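PDB 7E6I: glucose-6-phosphate 1-dehydrogenase from Kluyveromyces lactis, which catalyses the NADP+-dependent oxidation of glucose 6-phosphate to 6-phosphogluconolactone, the entry step of the oxidative pentose phosphate pathway. Local coordinates for residues A[10-15]-A[43-48]; A[271-276]-A[323-328]; A[352-357]-A[364-369]; A[344-349]-A[370-375]. All blocks are in the same frame, centred on the assembly; numbering follows the deposited sequence.

How the contacts relate
From the N terminus, contact 1 comes first and closes the 27-residue connection that contains helix 19-34: strands 10-14 and 43-48 lie side by side in the parallel sheet of the coenzyme domain. Contact 2 follows in series, about 41 Å away between centres, and closes a 46-residue span with strand but no helix, setting the loop 323-328 against helix 263-276 in the C-terminal domain. Contacts 3 and 4 belong to one antiparallel pair of that domain's large mixed sheet. Contact 4 pairs 344-349 with 370-375, and contact 3 lies within the span it encloses, joining 352-357 to 364-369 where strands 345-352 and 367-373 give way to their connecting loop. The two touch through a salt bridge from R349 to E367.

Contact 1 of 4, residues A[10-15]-A[43-48]; sequences VITIFG and KIIGYA
F14 and Y47 meet ring against ring, centroids 4.7 Å apart and planes inclined by 37°, which makes the pair neither a stack nor an edge-to-face contact. The backbone places Y47 CB over one face of the F14 ring as a CH-pi donor, and with CG anti to the backbone N (chi1 -176°) the Y47 ring swings so that CG and CD1 meet F14 CD2 and CE2. In return F14 CE2 lies above the rim of the Y47 ring, 3.5 Å from Y47 CD1. On the same face of the sheet V10 CG2 reaches I45 CD1 at 3.8 Å; on the other, I13 CD1 runs alongside I44 CG2 at 3.6 Å. Beneath these side chains the strands are parallel and in register, each of I11 and I13 bonding through both N and O; the shortest link is I13 N to I45 O at 2.7 Å. Further out, F26 of helix 19-34 packs on I13 and I44, L100 of helix 94-110 on F14, and the hydroxyl of Y47 is bonded to the carbonyl of P90. With an alanine at Y47, F14 CD2 and CE2 would probably lose the ring they rest on, and P90 O its hydroxyl partner. The unit is the first beta-alpha-beta of a Rossmann fold, and G15, held to Y47 O by a weak bond, probably helps bind NADP+; its positive phi (75°) suits a glycine, and apolar packing on both faces is consistent with a firm base for that turn.

Contact 2 of 4, residues A[271-276]-A[323-328]; sequences VKVLKA and IANERW
The carbonyl oxygen of A276 accepts the backbone N-H of A324 at 2.8 Å (A324 N to A276 O), the single hydrogen bond between the two segments. It is nearly straight, 168° at the hydrogen, although the donor is tilted from the carbonyl plane. Around this link the packing is apolar and modest. A276 CB points at the loop and meets I323 CG2 at 3.8 Å, while one turn earlier V273 offers CG2, the branch anti to its backbone N, to I323 CD1 at 4.1 Å. I323 thus reaches two residues about one turn apart, CG2 chiefly on the alanine and CD1 on the valine. T254 of helix 236-254 touches both V273 and I323, so this apolar patch also joins a second helix.

N325 brings its amide nitrogen to the helix, ND2 lying 4.2 Å from A276 CB, a distance of packing alone. With chi1 at 67° the amide folds back over its own chain, and the other end, OD1, accepts from W328 N at 3.0 Å. That donor lies almost on the line of the amide C=O. The loop is fastened beyond the contact as well: R327 forms a salt bridge with E256, and W328 gives its indole N-H to T254 O. N325 OD1 bonding the backbone N three residues on is an Asx motif, here shaping the turn in the connection between strands 316-321 and 333-338 of the C-terminal domain's mixed sheet.

Contact 3 of 4, residues A[352-357]-A[364-369]; sequences FRRVAS and PNNELV
F352 lies beside N366 where the antiparallel strands 345-352 and 367-373 part into their long hairpin connection. The F352 ring presents its edge rather than a face to the facing chain: the carbonyl of N366 and L368 CB lie near the ring plane, with F352 CE2 3.9 Å from L368 CB. Phenylalanine and leucine side chains run alongside each other, pointing the same way. Backbone pairing goes no further than F352 N to N366 O, at 2.9 Å, and side chains take over from there.

N365 turns its amide so that ND2 donates to F352 O at 2.9 Å, in the plane of both groups. R354 slides past this amide in the opposite direction, its guanidinium plane 44° from that of N365. Bends at chi2 (-89°) and chi3 (74°) curl the arginine back, and NH1 reaches P364 O at 3.0 Å, edge-on from the guanidinium but above the carbonyl plane. P364 O is also bonded by N383, and N366 ND2 donates to K381 O, both partners from strand 377-385. A leucine in place of R354 would probably leave P364 O with one donor fewer and let the loop ends move more independently. A water bridges the segments: it donates to R353 O and to N366 OD1, and accepts from N366 N at 3.0 Å.

Contact 4 of 4, residues A[344-349]-A[370-375]; sequences GKVEIR and IRIQPN. With BG6 (6-O-phosphono-beta-D-glucopyranose), chain B.
V346 faces both I372 and Q373 in a classic beta bulge on the antiparallel pair 345-349 and 370-373. Its carbonyl oxygen takes I372 N at 2.9 Å and Q373 N in a weaker bond, while I348 and I370 pair regularly through two backbone bonds. The tight part is the apolar face. I372 CD1 wedges between V346 CG1, at 3.7 Å, and I348 CD1, and beside it I348 and I370 lie side by side, pointing the same way. Helices 188-191 and 193-198 cover this face through M189 and L193.

The opposite face is polar and more open to solvent, with K345, R349 and R371 partly exposed about a buried carboxylate. E347 reaches across to the facing strand: OE2 forms a salt bridge with R371 NE at 3.0 Å, carboxylate and guanidinium planes only 26° apart. Its other oxygen, OE1, is gripped from opposite faces of the carboxylate plane, by K345 NZ at 3.1 Å and by R349 NH2. Such double use probably keeps the glutamate ionised and fixes its rotation. All three basic residues probably serve the second NADP+ site, as in related enzymes, so E347 would hold them in place.

At the bulge end the side chain of Q373 leaves the sheet for the substrate. Its OE1 receives K187 NZ, which also bonds the ligand, and this probably settles which end of the amide faces the phosphate. Q373 NE2 donates to O1P of glucose 6-phosphate at 2.7 Å.

Contact 1 of 4, residues A[10-15]-A[43-48]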
# COMPACT_ATOMS: atom_id res chain seq x y z
N VAL A 10 22.16 -2.45 13.30
CA VAL A 10 21.76 -3.85 13.32
C VAL A 10 20.29 -3.93 12.93
O VAL A 10 19.43 -3.30 13.57
CB VAL A 10 22.05 -4.51 14.67
CG1 VAL A 10 21.75 -3.55 15.80
CG2 VAL A 10 21.27 -5.83 14.83
N ILE A 11 20.01 -4.66 11.87
CA ILE A 11 18.66 -4.92 11.42
C ILE A 11 18.33 -6.36 11.79
O ILE A 11 18.97 -7.29 11.28
CB ILE A 11 18.52 -4.68 9.90
CG1 ILE A 11 18.78 -3.21 9.57
CG2 ILE A 11 17.17 -5.11 9.40
CD1 ILE A 11 19.03 -2.95 8.08
N THR A 12 17.36 -6.55 12.67
CA THR A 12 16.86 -7.88 13.00
C THR A 12 15.51 -8.10 12.31
O THR A 12 14.58 -7.32 12.51
CB THR A 12 16.71 -8.07 14.51
OG1 THR A 12 17.91 -7.67 15.17
CG2 THR A 12 16.43 -9.52 14.82
N ILE A 13 15.41 -9.18 11.53
CA ILE A 13 14.18 -9.54 10.83
C ILE A 13 13.56 -10.71 11.59
O ILE A 13 14.00 -11.86 11.46
CB ILE A 13 14.43 -9.91 9.36
CG1 ILE A 13 15.02 -8.73 8.59
CG2 ILE A 13 13.14 -10.34 8.70
CD1 ILE A 13 16.52 -8.68 8.65
N PHE A 14 12.52 -10.43 12.36
CA PHE A 14 11.78 -11.48 13.04
C PHE A 14 10.85 -12.19 12.05
O PHE A 14 10.34 -11.59 11.11
CB PHE A 14 10.98 -10.90 14.20
CG PHE A 14 11.80 -10.66 15.43
CD1 PHE A 14 12.55 -9.50 15.57
CD2 PHE A 14 11.81 -11.58 16.47
CE1 PHE A 14 13.31 -9.27 16.71
CE2 PHE A 14 12.56 -11.36 17.61
CZ PHE A 14 13.31 -10.20 17.73
N GLY A 15 10.65 -13.48 12.29
CA GLY A 15 9.95 -14.30 11.32
C GLY A 15 10.79 -14.62 10.11
O GLY A 15 10.25 -14.82 9.02
N LYS A 43 24.72 -4.97 10.40
CA LYS A 43 24.55 -6.35 10.84
C LYS A 43 23.11 -6.80 10.62
O LYS A 43 22.18 -6.27 11.25
CB LYS A 43 24.96 -6.53 12.30
CG LYS A 43 25.09 -8.00 12.70
CD LYS A 43 26.07 -8.23 13.85
CE LYS A 43 26.30 -9.71 14.09
NZ LYS A 43 25.57 -10.54 13.07
N ILE A 44 22.91 -7.78 9.75
CA ILE A 44 21.58 -8.30 9.43
C ILE A 44 21.40 -9.63 10.13
O ILE A 44 22.14 -10.59 9.87
CB ILE A 44 21.38 -8.43 7.92
CG1 ILE A 44 21.76 -7.12 7.23
CG2 ILE A 44 19.96 -8.76 7.61
CD1 ILE A 44 21.47 -7.12 5.76
N ILE A 45 20.40 -9.71 11.01
CA ILE A 45 20.13 -10.88 11.85
C ILE A 45 18.70 -11.36 11.59
O ILE A 45 17.74 -10.61 11.79
CB ILE A 45 20.30 -10.57 13.34
CG1 ILE A 45 21.69 -10.04 13.65
CG2 ILE A 45 19.99 -11.80 14.16
CD1 ILE A 45 21.81 -9.56 15.08
N GLY A 46 18.57 -12.62 11.19
CA GLY A 46 17.28 -13.24 11.04
C GLY A 46 16.95 -14.10 12.25
O GLY A 46 17.72 -14.99 12.61
N TYR A 47 15.80 -13.84 12.86
CA TYR A 47 15.34 -14.53 14.06
C TYR A 47 14.04 -15.26 13.76
O TYR A 47 13.13 -14.68 13.15
CB TYR A 47 15.16 -13.52 15.21
CG TYR A 47 14.78 -14.06 16.58
CD1 TYR A 47 13.53 -14.63 16.81
CD2 TYR A 47 15.65 -13.96 17.65
CE1 TYR A 47 13.19 -15.10 18.07
CE2 TYR A 47 15.31 -14.43 18.91
CZ TYR A 47 14.08 -15.00 19.11
OH TYR A 47 13.74 -15.47 20.37
N ALA A 48 13.95 -16.52 14.18
CA ALA A 48 12.73 -17.33 14.10
C ALA A 48 12.88 -18.54 15.02
O ALA A 48 13.95 -18.79 15.58
CB ALA A 48 12.42 -17.76 12.66

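Contact 2 of 4, residues A[271-276]-A[323-328]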
# COMPACT_ATOMS: atom_id res chain seq x y z
N VAL A 271 -4.90 12.48 7.97
CA VAL A 271 -5.89 12.31 9.03
C VAL A 271 -7.00 13.34 8.87
O VAL A 271 -8.19 13.02 8.99
CB VAL A 271 -5.22 12.41 10.41
CG1 VAL A 271 -6.28 12.36 11.51
CG2 VAL A 271 -4.19 11.29 10.60
N LYS A 272 -6.64 14.58 8.56
CA LYS A 272 -7.62 15.65 8.45
C LYS A 272 -8.66 15.36 7.37
O LYS A 272 -9.86 15.57 7.58
CB LYS A 272 -6.94 16.99 8.17
CG LYS A 272 -7.95 18.14 8.15
CD LYS A 272 -7.29 19.49 8.26
CE LYS A 272 -8.02 20.52 7.42
NZ LYS A 272 -7.60 21.92 7.76
N VAL A 273 -8.22 14.91 6.18
CA VAL A 273 -9.23 14.69 5.15
C VAL A 273 -10.05 13.44 5.48
O VAL A 273 -11.26 13.40 5.23
CB VAL A 273 -8.58 14.63 3.74
CG1 VAL A 273 -7.76 13.34 3.52
CG2 VAL A 273 -9.65 14.77 2.68
N LEU A 274 -9.42 12.42 6.08
CA LEU A 274 -10.17 11.25 6.53
C LEU A 274 -11.34 11.65 7.43
O LEU A 274 -12.45 11.15 7.26
CB LEU A 274 -9.23 10.29 7.26
CG LEU A 274 -8.38 9.41 6.35
CD1 LEU A 274 -7.34 8.62 7.15
CD2 LEU A 274 -9.26 8.49 5.51
N LYS A 275 -11.11 12.56 8.37
CA LYS A 275 -12.19 12.97 9.26
C LYS A 275 -13.31 13.71 8.54
O LYS A 275 -14.41 13.82 9.09
CB LYS A 275 -11.64 13.84 10.38
CG LYS A 275 -10.65 13.11 11.28
CD LYS A 275 -10.37 13.91 12.53
CE LYS A 275 -9.25 13.30 13.32
NZ LYS A 275 -9.13 13.90 14.67
N ALA A 276 -13.06 14.23 7.34
CA ALA A 276 -14.10 14.95 6.62
C ALA A 276 -14.96 14.04 5.75
O ALA A 276 -15.97 14.50 5.20
CB ALA A 276 -13.49 16.04 5.74
N ILE A 323 -16.84 13.64 0.58
CA ILE A 323 -16.01 14.35 1.54
C ILE A 323 -16.64 15.71 1.79
O ILE A 323 -16.83 16.49 0.85
CB ILE A 323 -14.57 14.49 1.05
CG1 ILE A 323 -14.00 13.11 0.71
CG2 ILE A 323 -13.76 15.26 2.07
CD1 ILE A 323 -12.57 13.17 0.22
N ALA A 324 -16.97 15.99 3.04
CA ALA A 324 -17.72 17.19 3.38
C ALA A 324 -16.75 18.30 3.82
O ALA A 324 -16.61 18.61 5.00
CB ALA A 324 -18.75 16.88 4.46
N ASN A 325 -16.06 18.88 2.85
CA ASN A 325 -15.30 20.08 3.13
C ASN A 325 -15.37 21.00 1.93
O ASN A 325 -16.04 20.70 0.93
CB ASN A 325 -13.85 19.77 3.55
CG ASN A 325 -12.99 19.18 2.44
OD1 ASN A 325 -13.32 19.25 1.25
ND2 ASN A 325 -11.85 18.59 2.85
N GLU A 326 -14.67 22.13 2.04
CA GLU A 326 -14.82 23.18 1.04
C GLU A 326 -14.30 22.75 -0.33
O GLU A 326 -14.88 23.13 -1.36
CB GLU A 326 -14.09 24.43 1.51
CG GLU A 326 -14.24 25.57 0.55
CD GLU A 326 -14.07 26.91 1.22
OE1 GLU A 326 -12.91 27.29 1.50
OE2 GLU A 326 -15.11 27.57 1.47
N ARG A 327 -13.21 21.97 -0.37
CA ARG A 327 -12.63 21.59 -1.65
C ARG A 327 -13.49 20.56 -2.37
O ARG A 327 -13.60 20.59 -3.60
CB ARG A 327 -11.20 21.05 -1.46
CG ARG A 327 -10.53 20.58 -2.76
CD ARG A 327 -9.07 20.17 -2.54
NE ARG A 327 -8.38 21.21 -1.80
CZ ARG A 327 -7.85 22.30 -2.35
NH1 ARG A 327 -7.90 22.46 -3.68
NH2 ARG A 327 -7.28 23.22 -1.59
N TRP A 328 -14.12 19.64 -1.63
CA TRP A 328 -14.68 18.43 -2.23
C TRP A 328 -16.19 18.31 -2.12
O TRP A 328 -16.76 17.32 -2.60
CB TRP A 328 -14.03 17.19 -1.60
CG TRP A 328 -12.57 17.11 -1.95
CD1 TRP A 328 -11.52 17.16 -1.09
CD2 TRP A 328 -12.01 16.98 -3.25
NE1 TRP A 328 -10.33 17.05 -1.77
CE2 TRP A 328 -10.61 16.94 -3.11
CE3 TRP A 328 -12.56 16.88 -4.54
CZ2 TRP A 328 -9.74 16.83 -4.20
CZ3 TRP A 328 -11.70 16.76 -5.63
CH2 TRP A 328 -10.30 16.75 -5.45

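Contact 3 of 4, residues A[352-357]-A[364-369]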
# COMPACT_ATOMS: atom_id res chain seq x y z
N PHE A 352 -12.82 16.23 -15.42
CA PHE A 352 -13.03 17.64 -15.12
C PHE A 352 -14.34 18.14 -15.70
O PHE A 352 -14.94 17.52 -16.59
CB PHE A 352 -11.84 18.46 -15.62
CG PHE A 352 -10.56 18.12 -14.90
CD1 PHE A 352 -10.23 18.75 -13.71
CD2 PHE A 352 -9.71 17.14 -15.39
CE1 PHE A 352 -9.06 18.44 -13.03
CE2 PHE A 352 -8.54 16.82 -14.71
CZ PHE A 352 -8.22 17.47 -13.54
N ARG A 353 -14.81 19.26 -15.17
CA ARG A 353 -16.10 19.80 -15.57
C ARG A 353 -16.01 20.51 -16.91
O ARG A 353 -14.95 20.99 -17.31
CB ARG A 353 -16.62 20.80 -14.54
CG ARG A 353 -17.16 20.17 -13.32
CD ARG A 353 -17.76 21.23 -12.41
NE ARG A 353 -17.84 20.72 -11.05
CZ ARG A 353 -18.79 19.90 -10.60
NH1 ARG A 353 -19.78 19.50 -11.40
NH2 ARG A 353 -18.75 19.49 -9.33
N ARG A 354 -17.13 20.56 -17.61
CA ARG A 354 -17.31 21.41 -18.77
C ARG A 354 -18.18 22.61 -18.41
O ARG A 354 -19.03 22.53 -17.52
CB ARG A 354 -17.95 20.63 -19.93
CG ARG A 354 -16.93 19.92 -20.84
CD ARG A 354 -16.42 20.82 -22.02
NE ARG A 354 -15.49 21.89 -21.63
CZ ARG A 354 -14.16 21.76 -21.59
NH1 ARG A 354 -13.56 20.63 -21.93
NH2 ARG A 354 -13.41 22.78 -21.20
N VAL A 355 -17.95 23.74 -19.09
CA VAL A 355 -18.92 24.83 -19.07
C VAL A 355 -20.17 24.38 -19.82
O VAL A 355 -20.11 23.56 -20.74
CB VAL A 355 -18.31 26.09 -19.69
CG1 VAL A 355 -18.48 27.30 -18.77
CG2 VAL A 355 -16.85 25.82 -20.00
N ALA A 356 -21.33 24.91 -19.41
CA ALA A 356 -22.58 24.40 -19.97
C ALA A 356 -22.94 25.04 -21.31
O ALA A 356 -23.63 24.41 -22.13
CB ALA A 356 -23.73 24.59 -18.97
N SER A 357 -22.49 26.28 -21.54
CA SER A 357 -22.88 27.04 -22.72
C SER A 357 -21.71 27.89 -23.19
O SER A 357 -20.84 28.27 -22.39
CB SER A 357 -24.08 27.93 -22.43
OG SER A 357 -24.87 28.13 -23.59
N PRO A 364 -15.41 17.56 -25.51
CA PRO A 364 -15.43 16.61 -24.39
C PRO A 364 -14.68 17.12 -23.16
O PRO A 364 -13.79 17.96 -23.24
CB PRO A 364 -14.77 15.35 -24.97
CG PRO A 364 -14.16 15.75 -26.25
CD PRO A 364 -14.59 17.12 -26.65
N ASN A 365 -15.09 16.60 -22.01
CA ASN A 365 -14.45 16.90 -20.74
C ASN A 365 -12.97 16.53 -20.78
O ASN A 365 -12.59 15.46 -21.29
CB ASN A 365 -15.12 16.13 -19.60
CG ASN A 365 -16.62 16.33 -19.56
OD1 ASN A 365 -17.34 15.94 -20.48
ND2 ASN A 365 -17.10 16.94 -18.49
N ASN A 366 -12.14 17.41 -20.24
CA ASN A 366 -10.78 17.02 -19.90
C ASN A 366 -10.80 15.92 -18.85
O ASN A 366 -11.71 15.81 -18.03
CB ASN A 366 -9.99 18.20 -19.36
CG ASN A 366 -9.89 19.29 -20.36
OD1 ASN A 366 -10.49 20.35 -20.20
ND2 ASN A 366 -9.16 19.03 -21.43
N GLU A 367 -9.73 15.14 -18.86
CA GLU A 367 -9.65 13.93 -18.08
C GLU A 367 -8.19 13.69 -17.79
O GLU A 367 -7.33 13.96 -18.63
CB GLU A 367 -10.27 12.77 -18.85
CG GLU A 367 -10.92 11.73 -18.00
CD GLU A 367 -11.94 10.88 -18.78
OE1 GLU A 367 -12.92 11.42 -19.37
OE2 GLU A 367 -11.74 9.65 -18.79
N LEU A 368 -7.90 13.22 -16.58
CA LEU A 368 -6.55 12.91 -16.16
C LEU A 368 -6.54 11.48 -15.65
O LEU A 368 -7.34 11.14 -14.78
CB LEU A 368 -6.06 13.86 -15.06
CG LEU A 368 -4.76 13.47 -14.35
CD1 LEU A 368 -3.61 13.53 -15.33
CD2 LEU A 368 -4.49 14.36 -13.12
N VAL A 369 -5.64 10.66 -16.19
CA VAL A 369 -5.45 9.28 -15.77
C VAL A 369 -4.02 9.11 -15.29
O VAL A 369 -3.07 9.48 -16.00
CB VAL A 369 -5.76 8.29 -16.91
CG1 VAL A 369 -5.35 6.88 -16.51
CG2 VAL A 369 -7.25 8.34 -17.27
O HOH W 1 -13.18 19.90 -18.83

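Contact 4 of 4, residues A[344-349]-A[370-375]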
# COMPACT_ATOMS: atom_id res chain seq x y z
N GLY A 344 -4.93 -6.68 -15.13
CA GLY A 344 -4.34 -6.19 -13.91
C GLY A 344 -3.96 -4.73 -14.09
O GLY A 344 -3.28 -4.36 -15.05
N LYS A 345 -4.38 -3.91 -13.13
CA LYS A 345 -4.31 -2.46 -13.27
C LYS A 345 -4.62 -1.78 -11.95
O LYS A 345 -5.59 -2.14 -11.27
CB LYS A 345 -5.33 -2.00 -14.31
CG LYS A 345 -5.03 -0.77 -15.04
CD LYS A 345 -6.03 -0.65 -16.20
CE LYS A 345 -7.41 -0.20 -15.75
NZ LYS A 345 -8.04 0.66 -16.80
N VAL A 346 -3.82 -0.79 -11.57
CA VAL A 346 -4.23 0.16 -10.54
C VAL A 346 -4.14 1.55 -11.14
O VAL A 346 -3.09 1.93 -11.67
CB VAL A 346 -3.37 0.04 -9.27
CG1 VAL A 346 -3.69 1.21 -8.32
CG2 VAL A 346 -3.63 -1.29 -8.56
N GLU A 347 -5.22 2.31 -11.01
CA GLU A 347 -5.37 3.50 -11.84
C GLU A 347 -6.20 4.54 -11.11
O GLU A 347 -7.16 4.21 -10.39
CB GLU A 347 -6.03 3.11 -13.17
CG GLU A 347 -5.85 4.08 -14.27
CD GLU A 347 -6.26 3.49 -15.61
OE1 GLU A 347 -7.48 3.53 -15.92
OE2 GLU A 347 -5.36 2.99 -16.34
N ILE A 348 -5.85 5.81 -11.33
CA ILE A 348 -6.60 6.97 -10.85
C ILE A 348 -7.19 7.67 -12.07
O ILE A 348 -6.48 7.96 -13.02
CB ILE A 348 -5.70 7.95 -10.08
CG1 ILE A 348 -5.11 7.31 -8.83
CG2 ILE A 348 -6.46 9.25 -9.79
CD1 ILE A 348 -3.82 7.99 -8.43
N ARG A 349 -8.48 7.99 -12.01
CA ARG A 349 -9.13 8.66 -13.14
C ARG A 349 -9.89 9.86 -12.61
O ARG A 349 -10.75 9.72 -11.74
CB ARG A 349 -10.07 7.72 -13.89
CG ARG A 349 -10.59 8.25 -15.22
CD ARG A 349 -11.42 7.17 -15.91
NE ARG A 349 -10.56 6.10 -16.38
CZ ARG A 349 -9.92 6.15 -17.55
NH1 ARG A 349 -10.10 7.20 -18.36
NH2 ARG A 349 -9.12 5.15 -17.91
N ILE A 370 -3.86 8.57 -14.10
CA ILE A 370 -2.55 8.25 -13.52
C ILE A 370 -2.49 6.74 -13.35
O ILE A 370 -3.21 6.19 -12.51
CB ILE A 370 -2.33 8.97 -12.19
CG1 ILE A 370 -2.55 10.48 -12.36
CG2 ILE A 370 -0.95 8.68 -11.62
CD1 ILE A 370 -2.80 11.18 -11.08
N ARG A 371 -1.67 6.06 -14.16
CA ARG A 371 -1.50 4.62 -13.99
C ARG A 371 -0.40 4.36 -12.97
O ARG A 371 0.75 4.73 -13.18
CB ARG A 371 -1.15 3.90 -15.29
CG ARG A 371 -1.46 2.39 -15.17
CD ARG A 371 -1.49 1.67 -16.49
NE ARG A 371 -2.85 1.37 -16.89
CZ ARG A 371 -3.20 1.13 -18.15
NH1 ARG A 371 -2.26 1.18 -19.10
NH2 ARG A 371 -4.47 0.86 -18.48
N ILE A 372 -0.77 3.69 -11.88
CA ILE A 372 0.24 3.33 -10.89
C ILE A 372 0.97 2.06 -11.31
O ILE A 372 2.19 1.96 -11.14
CB ILE A 372 -0.43 3.18 -9.52
CG1 ILE A 372 -0.80 4.57 -9.00
CG2 ILE A 372 0.47 2.41 -8.55
CD1 ILE A 372 -2.17 4.62 -8.45
N GLN A 373 0.24 1.11 -11.88
CA GLN A 373 0.82 -0.14 -12.33
C GLN A 373 -0.16 -0.80 -13.28
O GLN A 373 -1.37 -0.63 -13.11
CB GLN A 373 1.14 -1.06 -11.14
CG GLN A 373 -0.08 -1.67 -10.46
CD GLN A 373 0.30 -2.35 -9.15
OE1 GLN A 373 1.21 -1.92 -8.45
NE2 GLN A 373 -0.41 -3.43 -8.81
N PRO A 374 0.32 -1.55 -14.29
CA PRO A 374 1.72 -1.86 -14.58
C PRO A 374 2.61 -0.74 -15.14
O PRO A 374 3.70 -0.55 -14.61
CB PRO A 374 1.63 -2.98 -15.62
CG PRO A 374 0.21 -3.06 -16.02
CD PRO A 374 -0.60 -2.51 -14.92
N ASN A 375 2.22 -0.03 -16.20
CA ASN A 375 3.20 0.82 -16.88
C ASN A 375 3.02 2.26 -16.43
O ASN A 375 2.38 3.06 -17.10
CB ASN A 375 3.06 0.70 -18.39
CG ASN A 375 2.90 -0.74 -18.85
OD1 ASN A 375 3.84 -1.53 -18.75
ND2 ASN A 375 1.72 -1.08 -19.37
C1 BG6 B . -2.31 -7.32 -0.82
C2 BG6 B . -3.63 -8.06 -0.99
O1 BG6 B . -2.31 -6.41 0.21
O5 BG6 B . -2.01 -6.55 -2.07
C3 BG6 B . -3.61 -8.94 -2.18
O2 BG6 B . -3.94 -8.84 0.18
C4 BG6 B . -3.34 -8.16 -3.43
O3 BG6 B . -4.90 -9.59 -2.35
C5 BG6 B . -2.03 -7.38 -3.29
O4 BG6 B . -3.29 -9.07 -4.54
C6 BG6 B . -1.78 -6.44 -4.44
O6 BG6 B . -0.56 -5.77 -4.19
P BG6 B . 0.37 -5.34 -5.50
O1P BG6 B . -0.62 -4.55 -6.34
O2P BG6 B . 0.87 -6.59 -6.18
O3P BG6 B . 1.59 -4.50 -5.11